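Local coordinates for protein Glp_546_48378_50642 (Giardia intestinalis, PDB 2QVW) that cleaves double-stranded RNA in the RNA interference pathway, producing small interfering RNAs of 21 to 23 base pairs that target homologous RNAs for destruction, at residues A[93-98]-A[312-317]. Numbering follows the deposited sequence.
Sequences PHNEYT and RGRGLA. With MN (manganese (II) ion), chain I.
Ala317 sets its methyl group against the backbone of Tyr97 and Thr98: CB of Ala317 lies 3.8 Å from atom C of Tyr97 and touches the hydroxyl OG1 of Thr98. A single methyl suits this place, because the two chains come close here, with the CA atoms of Thr98 and Ala317 4.5 Å apart. Beside them the methyl CG2 of Thr98 meets CD2 of Leu316 at 4.4 Å, a loose aliphatic touch. Threonine serves both sides: with CG2 anti to its backbone N, the methyl is available to the leucine, while OG1 is hydrogen-bonded to Tyr299 and Asp276.

At the other end of the contact the guanidinium of Arg314 reaches Asn95. NH1 of Arg314 stands 3.7 Å from ND2 of Asn95; because both nitrogens are donors, the pair is a plain contact. The two side chains cross at about a right angle, their amide and guanidinium planes turned 49° apart. NH2 of Arg314 passes CG of Glu96 at 4.4 Å but remains 5.0 Å from OE2 of Glu96, an approach of opposite charges that may help electrostatically without forming a salt bridge; the carboxylate pairs with Lys272 instead. The guanidinium also makes a cation-pi contact with Trp319.

Behind this surface, Glu96 N and Tyr97 N bond back to the carbonyls of Pro93 and His94, tightening the short 3-10 turn, and Tyr97 points away to pack on helix 267-284. His94 NE2 binds a manganese ion at 2.4 Å, away from the RNase III metal sites. The whole is loop-to-loop packing: the loop before strand 112-117 meets the loop before strand 320-322, and these two are the outermost strands of one antiparallel sheet, which a strand some 200 residues further along the chain thus completes.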
loop_
_atom_site.group_PDB
_atom_site.type_symbol
_atom_site.label_atom_id
_atom_site.label_comp_id
_atom_site.label_asym_id
_atom_site.label_seq_id
_atom_site.Cartn_x
_atom_site.Cartn_y
_atom_site.Cartn_z
ATOM N N PRO A 93 -22.837 9.055 9.936
ATOM C CA PRO A 93 -23.345 9.938 8.884
ATOM C C PRO A 93 -22.318 9.824 7.763
ATOM O O PRO A 93 -21.138 9.587 8.033
ATOM C CB PRO A 93 -23.358 11.310 9.558
ATOM C CG PRO A 93 -22.263 11.207 10.567
ATOM C CD PRO A 93 -22.439 9.821 11.129
ATOM N N HIS A 94 -22.746 9.973 6.515
ATOM C CA HIS A 94 -21.830 9.828 5.383
ATOM C C HIS A 94 -20.557 10.667 5.437
ATOM O O HIS A 94 -19.491 10.197 5.050
ATOM C CB HIS A 94 -22.571 10.123 4.075
ATOM C CG HIS A 94 -23.693 9.176 3.789
ATOM N ND1 HIS A 94 -24.435 9.232 2.628
ATOM C CD2 HIS A 94 -24.197 8.147 4.510
ATOM C CE1 HIS A 94 -25.345 8.276 2.647
ATOM N NE2 HIS A 94 -25.221 7.604 3.778
ATOM N N ASN A 95 -20.674 11.904 5.913
ATOM C CA ASN A 95 -19.540 12.824 5.997
ATOM C C ASN A 95 -18.360 12.294 6.804
ATOM O O ASN A 95 -17.268 12.859 6.777
ATOM C CB ASN A 95 -19.991 14.149 6.607
ATOM C CG ASN A 95 -20.467 13.996 8.028
ATOM O OD1 ASN A 95 -21.480 13.352 8.282
ATOM N ND2 ASN A 95 -19.731 14.577 8.967
ATOM N N GLU A 96 -18.586 11.209 7.527
ATOM C CA GLU A 96 -17.543 10.631 8.348
ATOM C C GLU A 96 -16.832 9.424 7.757
ATOM O O GLU A 96 -16.191 8.666 8.482
ATOM C CB GLU A 96 -18.108 10.259 9.706
ATOM C CG GLU A 96 -17.877 11.300 10.746
ATOM C CD GLU A 96 -18.415 10.880 12.074
ATOM O OE1 GLU A 96 -19.651 10.912 12.235
ATOM O OE2 GLU A 96 -17.609 10.502 12.947
ATOM N N TYR A 97 -16.948 9.238 6.447
ATOM C CA TYR A 97 -16.274 8.132 5.782
ATOM C C TYR A 97 -15.097 8.716 5.003
ATOM O O TYR A 97 -15.034 9.927 4.775
ATOM C CB TYR A 97 -17.221 7.398 4.822
ATOM C CG TYR A 97 -18.365 6.653 5.482
ATOM C CD1 TYR A 97 -19.431 7.339 6.060
ATOM C CD2 TYR A 97 -18.374 5.261 5.534
ATOM C CE1 TYR A 97 -20.479 6.657 6.675
ATOM C CE2 TYR A 97 -19.414 4.567 6.146
ATOM C CZ TYR A 97 -20.466 5.266 6.720
ATOM O OH TYR A 97 -21.489 4.578 7.357
ATOM N N THR A 98 -14.168 7.857 4.599
ATOM C CA THR A 98 -13.001 8.303 3.855
ATOM C C THR A 98 -13.409 8.674 2.433
ATOM O O THR A 98 -12.727 9.447 1.755
ATOM C CB THR A 98 -11.933 7.214 3.808
ATOM O OG1 THR A 98 -11.633 6.795 5.146
ATOM C CG2 THR A 98 -10.669 7.742 3.151
ATOM N N ARG A 312 -9.226 17.296 6.828
ATOM C CA ARG A 312 -9.590 18.680 7.089
ATOM C C ARG A 312 -9.699 18.984 8.577
ATOM O O ARG A 312 -10.753 18.775 9.181
ATOM C CB ARG A 312 -10.905 19.040 6.391
ATOM C CG ARG A 312 -11.246 20.528 6.507
ATOM C CD ARG A 312 -12.400 20.970 5.603
ATOM N NE ARG A 312 -12.023 21.131 4.196
ATOM C CZ ARG A 312 -11.826 20.130 3.341
ATOM N NH1 ARG A 312 -11.967 18.869 3.734
ATOM N NH2 ARG A 312 -11.500 20.394 2.085
ATOM N N GLY A 313 -8.604 19.490 9.145
ATOM C CA GLY A 313 -8.565 19.831 10.556
ATOM C C GLY A 313 -9.100 18.702 11.407
ATOM O O GLY A 313 -8.346 17.896 11.949
ATOM N N ARG A 314 -10.420 18.650 11.524
ATOM C CA ARG A 314 -11.080 17.613 12.293
ATOM C C ARG A 314 -10.462 16.261 11.962
ATOM O O ARG A 314 -10.174 15.467 12.853
ATOM C CB ARG A 314 -12.572 17.594 11.962
ATOM C CG ARG A 314 -12.868 17.360 10.493
ATOM C CD ARG A 314 -14.354 17.319 10.253
ATOM N NE ARG A 314 -15.008 16.424 11.197
ATOM C CZ ARG A 314 -16.313 16.175 11.210
ATOM N NH1 ARG A 314 -17.109 16.757 10.322
ATOM N NH2 ARG A 314 -16.825 15.350 12.118
ATOM N N GLY A 315 -10.257 16.008 10.674
ATOM C CA GLY A 315 -9.681 14.747 10.257
ATOM C C GLY A 315 -10.004 14.380 8.824
ATOM O O GLY A 315 -10.676 15.117 8.109
ATOM N N LEU A 316 -9.517 13.222 8.403
ATOM C CA LEU A 316 -9.749 12.741 7.051
ATOM C C LEU A 316 -11.133 12.120 6.973
ATOM O O LEU A 316 -11.980 12.551 6.190
ATOM C CB LEU A 316 -8.696 11.692 6.675
ATOM C CG LEU A 316 -8.608 11.290 5.202
ATOM C CD1 LEU A 316 -8.298 12.509 4.350
ATOM C CD2 LEU A 316 -7.537 10.244 5.032
ATOM N N ALA A 317 -11.348 11.097 7.789
ATOM C CA ALA A 317 -12.623 10.407 7.833
ATOM C C ALA A 317 -13.266 10.699 9.181
ATOM O O ALA A 317 -13.255 9.851 10.080
ATOM C CB ALA A 317 -12.408 8.919 7.669
HETATM MN MN MN I . -27.016 6.750 5.118
#